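Long-range contacts in insecticidal Delta-Endotoxin Cry8Ea1 (Bacillus Thuringiensis, PDB 3EB7), which is toxic to the larvae of the underground pest Holotrichia parallela, probably by inserting its helical domain into gut-cell membranes and forming pores: residues R228-E233 with D446-I451; T239-T244 with S431-S436; A69-E74 with P121-T126. All coordinates share one frame; numbering follows the deposited sequence.

Contact 1 of 3, residues R228-E233 with D446-I451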
loop_
_atom_site.group_PDB
_atom_site.type_symbol
_atom_site.label_atom_id
_atom_site.label_comp_id
_atom_site.label_asym_id
_atom_site.label_seq_id
_atom_site.Cartn_x
_atom_site.Cartn_y
_atom_site.Cartn_z
ATOM N N ARG A 228 -0.228 -13.874 18.971
ATOM C CA ARG A 228 -0.799 -15.212 19.002
ATOM C C ARG A 228 -1.083 -15.702 17.585
ATOM O O ARG A 228 -0.824 -16.849 17.286
ATOM C CB ARG A 228 -2.056 -15.290 19.888
ATOM C CG ARG A 228 -1.807 -14.730 21.251
ATOM C CD ARG A 228 -2.785 -15.238 22.267
ATOM N NE ARG A 228 -2.649 -14.480 23.511
ATOM C CZ ARG A 228 -3.542 -14.478 24.506
ATOM N NH1 ARG A 228 -4.645 -15.220 24.417
ATOM N NH2 ARG A 228 -3.312 -13.744 25.607
ATOM N N THR A 229 -1.594 -14.828 16.718
ATOM C CA THR A 229 -1.866 -15.185 15.316
ATOM C C THR A 229 -0.602 -15.195 14.455
ATOM O O THR A 229 -0.477 -16.029 13.547
ATOM C CB THR A 229 -2.977 -14.289 14.736
ATOM O OG1 THR A 229 -4.088 -14.355 15.616
ATOM C CG2 THR A 229 -3.449 -14.726 13.362
ATOM N N TYR A 230 0.339 -14.306 14.767
ATOM C CA TYR A 230 1.627 -14.231 14.079
ATOM C C TYR A 230 2.795 -14.354 15.080
ATOM O O TYR A 230 3.425 -13.350 15.431
ATOM C CB TYR A 230 1.710 -12.932 13.231
ATOM C CG TYR A 230 0.571 -12.819 12.210
ATOM C CD1 TYR A 230 -0.654 -12.253 12.566
ATOM C CD2 TYR A 230 0.709 -13.325 10.912
ATOM C CE1 TYR A 230 -1.705 -12.185 11.659
ATOM C CE2 TYR A 230 -0.336 -13.236 9.987
ATOM C CZ TYR A 230 -1.528 -12.681 10.374
ATOM O OH TYR A 230 -2.566 -12.603 9.491
ATOM N N PRO A 231 3.055 -15.583 15.576
ATOM C CA PRO A 231 4.056 -15.796 16.624
ATOM C C PRO A 231 5.507 -15.816 16.091
ATOM O O PRO A 231 6.456 -15.996 16.851
ATOM C CB PRO A 231 3.658 -17.172 17.174
ATOM C CG PRO A 231 3.161 -17.913 15.958
ATOM C CD PRO A 231 2.385 -16.858 15.204
ATOM N N MET A 232 5.674 -15.628 14.797
ATOM C CA MET A 232 6.986 -15.629 14.202
ATOM C C MET A 232 7.011 -14.661 13.029
ATOM O O MET A 232 5.970 -14.240 12.521
ATOM C CB MET A 232 7.380 -17.047 13.732
ATOM C CG MET A 232 6.708 -17.507 12.459
ATOM S SD MET A 232 6.843 -19.284 12.125
ATOM C CE MET A 232 5.395 -19.905 12.981
ATOM N N GLU A 233 8.226 -14.339 12.602
ATOM C CA GLU A 233 8.473 -13.507 11.434
ATOM C C GLU A 233 7.481 -13.767 10.282
ATOM O O GLU A 233 7.268 -14.928 9.865
ATOM C CB GLU A 233 9.919 -13.717 10.989
ATOM C CG GLU A 233 10.330 -12.803 9.856
ATOM C CD GLU A 233 11.829 -12.588 9.812
ATOM O OE1 GLU A 233 12.357 -12.377 8.690
ATOM O OE2 GLU A 233 12.467 -12.631 10.904
ATOM N N ASP A 446 11.047 -20.595 6.884
ATOM C CA ASP A 446 11.214 -20.165 8.253
ATOM C C ASP A 446 10.373 -18.935 8.631
ATOM O O ASP A 446 10.564 -18.337 9.678
ATOM C CB ASP A 446 12.721 -20.013 8.578
ATOM C CG ASP A 446 13.426 -18.879 7.798
ATOM O OD1 ASP A 446 13.005 -18.455 6.677
ATOM O OD2 ASP A 446 14.456 -18.396 8.339
ATOM N N LYS A 447 9.421 -18.587 7.773
ATOM C CA LYS A 447 8.534 -17.450 7.976
ATOM C C LYS A 447 7.090 -17.872 7.622
ATOM O O LYS A 447 6.886 -18.864 6.921
ATOM C CB LYS A 447 8.966 -16.315 7.053
ATOM C CG LYS A 447 10.291 -15.730 7.430
ATOM C CD LYS A 447 10.916 -14.956 6.278
ATOM C CE LYS A 447 12.438 -14.795 6.486
ATOM N NZ LYS A 447 12.914 -13.421 6.131
ATOM N N ILE A 448 6.119 -17.134 8.143
ATOM C CA ILE A 448 4.749 -17.145 7.667
ATOM C C ILE A 448 4.729 -16.340 6.356
ATOM O O ILE A 448 5.104 -15.155 6.341
ATOM C CB ILE A 448 3.781 -16.529 8.745
ATOM C CG1 ILE A 448 3.816 -17.380 10.032
ATOM C CG2 ILE A 448 2.357 -16.353 8.174
ATOM C CD1 ILE A 448 3.058 -16.854 11.242
ATOM N N THR A 449 4.361 -16.984 5.246
ATOM C CA THR A 449 4.298 -16.287 3.956
ATOM C C THR A 449 2.872 -15.851 3.670
ATOM O O THR A 449 1.962 -16.666 3.691
ATOM C CB THR A 449 4.844 -17.175 2.802
ATOM O OG1 THR A 449 6.066 -17.809 3.237
ATOM C CG2 THR A 449 5.157 -16.349 1.620
ATOM N N GLN A 450 2.660 -14.557 3.427
ATOM C CA GLN A 450 1.331 -14.083 2.991
ATOM C C GLN A 450 1.302 -13.921 1.488
ATOM O O GLN A 450 2.195 -13.287 0.921
ATOM C CB GLN A 450 0.952 -12.760 3.664
ATOM C CG GLN A 450 0.734 -12.901 5.167
ATOM C CD GLN A 450 0.399 -11.579 5.827
ATOM O OE1 GLN A 450 0.247 -10.559 5.159
ATOM N NE2 GLN A 450 0.266 -11.593 7.131
ATOM N N ILE A 451 0.290 -14.515 0.848
ATOM C CA ILE A 451 0.163 -14.514 -0.592
ATOM C C ILE A 451 -1.256 -14.127 -0.914
ATOM O O ILE A 451 -2.153 -14.978 -0.864
ATOM C CB ILE A 451 0.402 -15.908 -1.244
ATOM C CG1 ILE A 451 1.615 -16.627 -0.612
ATOM C CG2 ILE A 451 0.445 -15.776 -2.806
ATOM C CD1 ILE A 451 2.969 -16.332 -1.273
#

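Contact 2 of 3, residues T239-T244 with S431-S436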
loop_
_atom_site.group_PDB
_atom_site.type_symbol
_atom_site.label_atom_id
_atom_site.label_comp_id
_atom_site.label_asym_id
_atom_site.label_seq_id
_atom_site.Cartn_x
_atom_site.Cartn_y
_atom_site.Cartn_z
ATOM N N THR A 239 -0.430 -5.065 -2.322
ATOM C CA THR A 239 -0.600 -5.290 -3.758
ATOM C C THR A 239 -1.339 -4.208 -4.496
ATOM O O THR A 239 -1.358 -4.213 -5.721
ATOM C CB THR A 239 -1.267 -6.654 -4.096
ATOM O OG1 THR A 239 -2.595 -6.704 -3.541
ATOM C CG2 THR A 239 -0.364 -7.868 -3.656
ATOM N N ARG A 240 -1.957 -3.284 -3.759
ATOM C CA ARG A 240 -2.638 -2.128 -4.380
ATOM C C ARG A 240 -1.709 -1.327 -5.284
ATOM O O ARG A 240 -0.507 -1.184 -5.003
ATOM C CB ARG A 240 -3.233 -1.206 -3.309
ATOM C CG ARG A 240 -2.268 -0.138 -2.731
ATOM C CD ARG A 240 -1.170 -0.674 -1.813
ATOM N NE ARG A 240 -0.227 0.369 -1.357
ATOM C CZ ARG A 240 0.780 0.864 -2.088
ATOM N NH1 ARG A 240 0.987 0.431 -3.344
ATOM N NH2 ARG A 240 1.587 1.803 -1.573
ATOM N N GLU A 241 -2.284 -0.801 -6.364
ATOM C CA GLU A 241 -1.627 0.165 -7.242
ATOM C C GLU A 241 -1.963 1.564 -6.747
ATOM O O GLU A 241 -3.128 1.821 -6.411
ATOM C CB GLU A 241 -2.246 0.080 -8.627
ATOM C CG GLU A 241 -1.499 -0.732 -9.638
ATOM C CD GLU A 241 -2.243 -0.719 -10.978
ATOM O OE1 GLU A 241 -3.515 -0.686 -10.958
ATOM O OE2 GLU A 241 -1.557 -0.700 -12.035
ATOM N N VAL A 242 -0.971 2.461 -6.767
ATOM C CA VAL A 242 -1.180 3.903 -6.551
ATOM C C VAL A 242 -0.846 4.632 -7.852
ATOM O O VAL A 242 -0.054 4.152 -8.665
ATOM C CB VAL A 242 -0.331 4.492 -5.369
ATOM C CG1 VAL A 242 -0.789 3.911 -3.991
ATOM C CG2 VAL A 242 1.173 4.264 -5.579
ATOM N N TYR A 243 -1.483 5.776 -8.069
ATOM C CA TYR A 243 -1.259 6.537 -9.270
ATOM C C TYR A 243 -0.654 7.889 -8.936
ATOM O O TYR A 243 -1.176 8.600 -8.061
ATOM C CB TYR A 243 -2.568 6.721 -10.009
ATOM C CG TYR A 243 -3.175 5.432 -10.515
ATOM C CD1 TYR A 243 -3.825 4.526 -9.642
ATOM C CD2 TYR A 243 -3.132 5.124 -11.861
ATOM C CE1 TYR A 243 -4.417 3.324 -10.141
ATOM C CE2 TYR A 243 -3.723 3.925 -12.357
ATOM C CZ TYR A 243 -4.354 3.059 -11.503
ATOM O OH TYR A 243 -4.916 1.934 -12.031
ATOM N N THR A 244 0.440 8.244 -9.628
ATOM C CA THR A 244 1.050 9.577 -9.457
ATOM C C THR A 244 0.220 10.640 -10.163
ATOM O O THR A 244 -0.695 10.306 -10.912
ATOM C CB THR A 244 2.563 9.629 -9.899
ATOM O OG1 THR A 244 2.724 9.003 -11.169
ATOM C CG2 THR A 244 3.440 8.921 -8.877
ATOM N N SER A 431 1.115 4.483 -12.962
ATOM C CA SER A 431 0.738 3.709 -11.773
ATOM C C SER A 431 1.898 2.867 -11.265
ATOM O O SER A 431 2.805 2.509 -12.004
ATOM C CB SER A 431 -0.500 2.819 -12.024
ATOM O OG SER A 431 -0.163 1.693 -12.810
ATOM N N TRP A 432 1.854 2.554 -9.985
ATOM C CA TRP A 432 2.992 1.971 -9.299
ATOM C C TRP A 432 2.561 0.918 -8.307
ATOM O O TRP A 432 1.525 1.080 -7.677
ATOM C CB TRP A 432 3.744 3.075 -8.532
ATOM C CG TRP A 432 4.135 4.236 -9.372
ATOM C CD1 TRP A 432 3.315 5.229 -9.865
ATOM C CD2 TRP A 432 5.451 4.562 -9.788
ATOM N NE1 TRP A 432 4.063 6.131 -10.578
ATOM C CE2 TRP A 432 5.374 5.735 -10.541
ATOM C CE3 TRP A 432 6.696 3.965 -9.599
ATOM C CZ2 TRP A 432 6.506 6.326 -11.116
ATOM C CZ3 TRP A 432 7.813 4.552 -10.159
ATOM C CH2 TRP A 432 7.711 5.713 -10.909
ATOM N N THR A 433 3.411 -0.095 -8.111
ATOM C CA THR A 433 3.191 -1.120 -7.099
ATOM C C THR A 433 4.250 -1.012 -6.030
ATOM O O THR A 433 5.347 -0.536 -6.298
ATOM C CB THR A 433 3.145 -2.563 -7.679
ATOM O OG1 THR A 433 4.322 -2.823 -8.442
ATOM C CG2 THR A 433 1.890 -2.760 -8.582
ATOM N N HIS A 434 3.895 -1.437 -4.813
ATOM C CA HIS A 434 4.780 -1.412 -3.636
ATOM C C HIS A 434 5.910 -2.463 -3.678
ATOM O O HIS A 434 5.727 -3.629 -4.148
ATOM C CB HIS A 434 3.939 -1.541 -2.338
ATOM C CG HIS A 434 4.661 -1.108 -1.096
ATOM N ND1 HIS A 434 5.477 -1.950 -0.373
ATOM C CD2 HIS A 434 4.692 0.085 -0.449
ATOM C CE1 HIS A 434 6.000 -1.293 0.646
ATOM N NE2 HIS A 434 5.535 -0.057 0.626
ATOM N N ARG A 435 7.081 -2.047 -3.184
ATOM C CA ARG A 435 8.250 -2.915 -3.067
ATOM C C ARG A 435 7.947 -4.239 -2.347
ATOM O O ARG A 435 8.486 -5.262 -2.727
ATOM C CB ARG A 435 9.385 -2.163 -2.343
ATOM C CG ARG A 435 10.696 -2.945 -2.133
ATOM C CD ARG A 435 11.537 -3.067 -3.411
ATOM N NE ARG A 435 12.900 -3.583 -3.171
ATOM C CZ ARG A 435 13.947 -2.862 -2.735
ATOM N NH1 ARG A 435 13.830 -1.580 -2.435
ATOM N NH2 ARG A 435 15.132 -3.451 -2.559
ATOM N N SER A 436 7.084 -4.246 -1.327
ATOM C CA SER A 436 6.806 -5.506 -0.565
ATOM C C SER A 436 6.177 -6.630 -1.396
ATOM O O SER A 436 6.172 -7.767 -0.994
ATOM C CB SER A 436 5.901 -5.238 0.656
ATOM O OG SER A 436 4.701 -4.592 0.264
HETATM O O HOH W 1 1.588 -2.866 -4.710
#

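Contact 3 of 3, residues A69-E74 with P121-T126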
loop_
_atom_site.group_PDB
_atom_site.type_symbol
_atom_site.label_atom_id
_atom_site.label_comp_id
_atom_site.label_asym_id
_atom_site.label_seq_id
_atom_site.Cartn_x
_atom_site.Cartn_y
_atom_site.Cartn_z
ATOM N N ALA A 69 -3.815 22.782 18.970
ATOM C CA ALA A 69 -2.956 23.062 20.145
ATOM C C ALA A 69 -2.910 21.892 21.119
ATOM O O ALA A 69 -1.821 21.507 21.570
ATOM C CB ALA A 69 -3.408 24.315 20.880
ATOM N N LYS A 70 -4.083 21.335 21.430
ATOM C CA LYS A 70 -4.190 20.213 22.363
ATOM C C LYS A 70 -3.537 18.922 21.864
ATOM O O LYS A 70 -2.735 18.326 22.577
ATOM C CB LYS A 70 -5.646 19.972 22.705
ATOM C CG LYS A 70 -5.871 19.145 23.923
ATOM C CD LYS A 70 -7.383 19.186 24.262
ATOM C CE LYS A 70 -7.793 17.980 25.121
ATOM N NZ LYS A 70 -9.212 18.052 25.612
ATOM N N ALA A 71 -3.874 18.484 20.657
ATOM C CA ALA A 71 -3.251 17.297 20.051
ATOM C C ALA A 71 -1.707 17.443 20.019
ATOM O O ALA A 71 -0.994 16.552 20.409
ATOM C CB ALA A 71 -3.805 17.072 18.652
ATOM N N LEU A 72 -1.208 18.602 19.615
ATOM C CA LEU A 72 0.237 18.864 19.581
ATOM C C LEU A 72 0.898 18.752 20.940
ATOM O O LEU A 72 1.997 18.190 21.041
ATOM C CB LEU A 72 0.511 20.246 18.957
ATOM C CG LEU A 72 0.898 20.422 17.486
ATOM C CD1 LEU A 72 0.673 19.192 16.542
ATOM C CD2 LEU A 72 0.325 21.717 16.896
ATOM N N ALA A 73 0.241 19.264 21.981
ATOM C CA ALA A 73 0.764 19.154 23.351
ATOM C C ALA A 73 0.771 17.722 23.868
ATOM O O ALA A 73 1.757 17.251 24.438
ATOM C CB ALA A 73 -0.008 20.075 24.314
ATOM N N GLU A 74 -0.336 17.027 23.636
ATOM C CA GLU A 74 -0.462 15.610 23.977
ATOM C C GLU A 74 0.524 14.724 23.240
ATOM O O GLU A 74 1.075 13.803 23.833
ATOM C CB GLU A 74 -1.887 15.139 23.692
ATOM C CG GLU A 74 -2.918 15.867 24.549
ATOM C CD GLU A 74 -4.350 15.424 24.270
ATOM O OE1 GLU A 74 -5.169 15.514 25.187
ATOM O OE2 GLU A 74 -4.680 14.999 23.147
ATOM N N PRO A 121 -9.035 10.163 21.542
ATOM C CA PRO A 121 -10.190 10.987 21.130
ATOM C C PRO A 121 -9.824 12.361 20.584
ATOM O O PRO A 121 -10.587 12.922 19.800
ATOM C CB PRO A 121 -11.047 11.089 22.401
ATOM C CG PRO A 121 -10.685 9.862 23.234
ATOM C CD PRO A 121 -9.159 9.731 22.954
ATOM N N SER A 122 -8.656 12.878 20.969
ATOM C CA SER A 122 -8.127 14.150 20.439
ATOM C C SER A 122 -7.722 14.084 18.976
ATOM O O SER A 122 -7.578 15.121 18.351
ATOM C CB SER A 122 -6.892 14.608 21.225
ATOM O OG SER A 122 -7.195 14.792 22.590
ATOM N N PHE A 123 -7.502 12.878 18.452
ATOM C CA PHE A 123 -7.115 12.669 17.062
ATOM C C PHE A 123 -8.319 12.343 16.140
ATOM O O PHE A 123 -8.159 11.959 14.969
ATOM C CB PHE A 123 -6.030 11.585 17.006
ATOM C CG PHE A 123 -4.952 11.752 18.066
ATOM C CD1 PHE A 123 -4.385 10.640 18.675
ATOM C CD2 PHE A 123 -4.497 13.045 18.445
ATOM C CE1 PHE A 123 -3.390 10.776 19.659
ATOM C CE2 PHE A 123 -3.506 13.204 19.436
ATOM C CZ PHE A 123 -2.953 12.064 20.043
ATOM N N ARG A 124 -9.529 12.507 16.666
ATOM C CA ARG A 124 -10.737 12.303 15.873
ATOM C C ARG A 124 -11.827 13.223 16.390
ATOM O O ARG A 124 -13.007 12.829 16.485
ATOM C CB ARG A 124 -11.204 10.843 15.906
ATOM C CG ARG A 124 -11.273 10.273 17.299
ATOM C CD ARG A 124 -12.188 9.080 17.356
ATOM N NE ARG A 124 -12.099 8.341 18.616
ATOM C CZ ARG A 124 -12.835 8.583 19.706
ATOM N NH1 ARG A 124 -13.735 9.568 19.737
ATOM N NH2 ARG A 124 -12.647 7.826 20.775
ATOM N N VAL A 125 -11.428 14.461 16.695
ATOM C CA VAL A 125 -12.373 15.498 17.134
ATOM C C VAL A 125 -13.470 15.644 16.079
ATOM O O VAL A 125 -13.179 15.695 14.852
ATOM C CB VAL A 125 -11.680 16.855 17.412
ATOM C CG1 VAL A 125 -12.712 17.943 17.861
ATOM C CG2 VAL A 125 -10.584 16.674 18.438
ATOM N N THR A 126 -14.718 15.675 16.565
ATOM C CA THR A 126 -15.933 15.763 15.734
ATOM C C THR A 126 -15.842 16.977 14.820
ATOM O O THR A 126 -15.651 18.079 15.292
ATOM C CB THR A 126 -17.223 15.864 16.613
ATOM O OG1 THR A 126 -17.422 14.637 17.318
ATOM C CG2 THR A 126 -18.484 16.152 15.770
#

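Contact 1 of 3, residues R228-E233 with D446-I451
Glu233 carries the polar part of this contact, taking a backbone bond from Ile448 and a salt bridge from Lys447. Ile448 N donates to Glu233 O at 3.0 Å. Beyond it the side chains of Glu233 and Lys447 run side by side in the same direction, CG of Glu233 lying 3.8 Å from CG of Lys447. The lysine bends at its last torsion and brings NZ to 2.8 Å from Glu233 OE1, closing the salt bridge on the anti side of the carboxylate, 30° out of its plane.

The apolar part centres on Ile448. Its CG1 branch stands anti to the carbonyl carbon and touches Met232, whose CG is 3.8 Å from Ile448 CG1, and, at its end, the ring of Pro231, whose CD is 4.0 Å from Ile448 CD1. Both neighbours cross the isoleucine at about a right angle.

Gln450 NE2 lies 3.3 Å from Tyr230 CE2, oblique to the ring, with amide and ring planes 62° apart, while the tyrosine hydroxyl is hydrogen-bonded to Glu584.

The Glu233-Ile448 bond opens the parallel pairing of strands 234-235 and 448-452, continued by Lys235. Strand 578-588 runs antiparallel to 448-452 in the same sheet, and Phe546 of strand 545-548 packs on Tyr230, setting the loop after helix 198-220 against the C-terminal beta domain.

Contact 2 of 3, residues T239-T244 with S431-S436
Trp432, the residue with most surface buried here, is held by both its backbone and its ring. Its N and O form the antiparallel hydrogen-bonded pair with Val242: Val242 N reaches Trp432 O at 3.0 Å, and Trp432 N reaches Val242 O at 2.8 Å. The indole NE1 donates to Thr244 OG1 at 3.2 Å, a fairly straight bond (155°) tilted 16° from the ring plane, with the threonine methyl alongside.

Ser431 faces the other side of the sheet, together with Tyr243 and Glu241. Its CB sits over the tyrosine ring, 3.7 Å from the centroid, as a CH-pi contact. OG, set between the backbone N and the carbonyl carbon (chi1 75°), points to the glutamate and donates to Glu241 OE2 at 2.9 Å from above the carboxylate plane. That carboxylate also meets Arg272 and His275.

Arg240 bends back at chi2, which slides its guanidinium between Val242 CG1 on one face and His434 CB on the opposite one. The imidazole stands almost perpendicular to it. Where the strands part, a water takes over, donating to Arg240 O and accepting from His434 N, 2.7 Å from each.

This sheet of the central domain lies along helix 198-220. Arg240 NH1 is buried without a partner, while NE is hydrogen-bonded and NH2 meets His414 and, in a salt bridge, Asp217, which probably offsets much of the cost of burying the charge.

Contact 3 of 3, residues A69-E74 with P121-T126
Ser122 and Glu74 make the one hydrogen bond across this small contact. Ser122 OG donates to Glu74 OE2 at 2.6 Å and meets the syn lone pair, on the side of the other carboxylate oxygen. The fit is tight: CB of Ser122 is pressed to 3.0 Å from the same Glu74 OE2, and the bond is sharply bent at OG, where CB and OE2 stand at about a right angle. Beside this polar pair lies an apolar one. Ala71 CB meets the rim of the Phe123 ring close to its plane, 4.0 Å from CE2, so the methyl abuts an edge and covers neither face. The aliphatic end of Lys70 only skirts the site, its CE 4.1 Å from Ser122 OG.

Behind these touching atoms, helix geometry sets the spacing. Ala71 and Glu74 are three residues apart, nearly one turn, and therefore address the same neighbour; the backbone bond from Glu74 N to Lys70 O, 2.9 Å long, belongs to the same turn. The glutamate, with CG anti to its carbonyl carbon (chi1 -63°), runs out extended to reach the serine. On the other side Ser122 and Phe123 are consecutive residues of a 3-10 turn.

Both segments belong to the N-terminal helical bundle. Helix 65-93 presents Ala71 and Glu74 to the link that leaves helix 99-119, while Met52 of helix 47-59 also packs on Ala71. Phe123 turns inward onto Val135, Tyr136 and Ala139 of helix 133-153, the central helix of the bundle in this toxin family, and thus bridges that helix and helix 65-93.

How the contacts relate
From the N terminus, contact 3 comes first: it closes the helical hairpin of 65-93 and 99-119 within the N-terminal bundle before the others begin. Contact 1 opens at 228-233, just beyond the last bundle helix. Before it closes, contact 2 opens at 239-244 and closes at 431-436, enclosing most of the central beta domain; the chain then reaches 446-451 and completes contact 1, joining the segment after the bundle to the C-terminal sheet. Contact 2 thus lies within the span of contact 1, and none cross. The nearest atoms of contacts 1 and 2 are about 7 Å apart; those of contact 3 are about 24 Å from contact 1 and about 22 Å from contact 2.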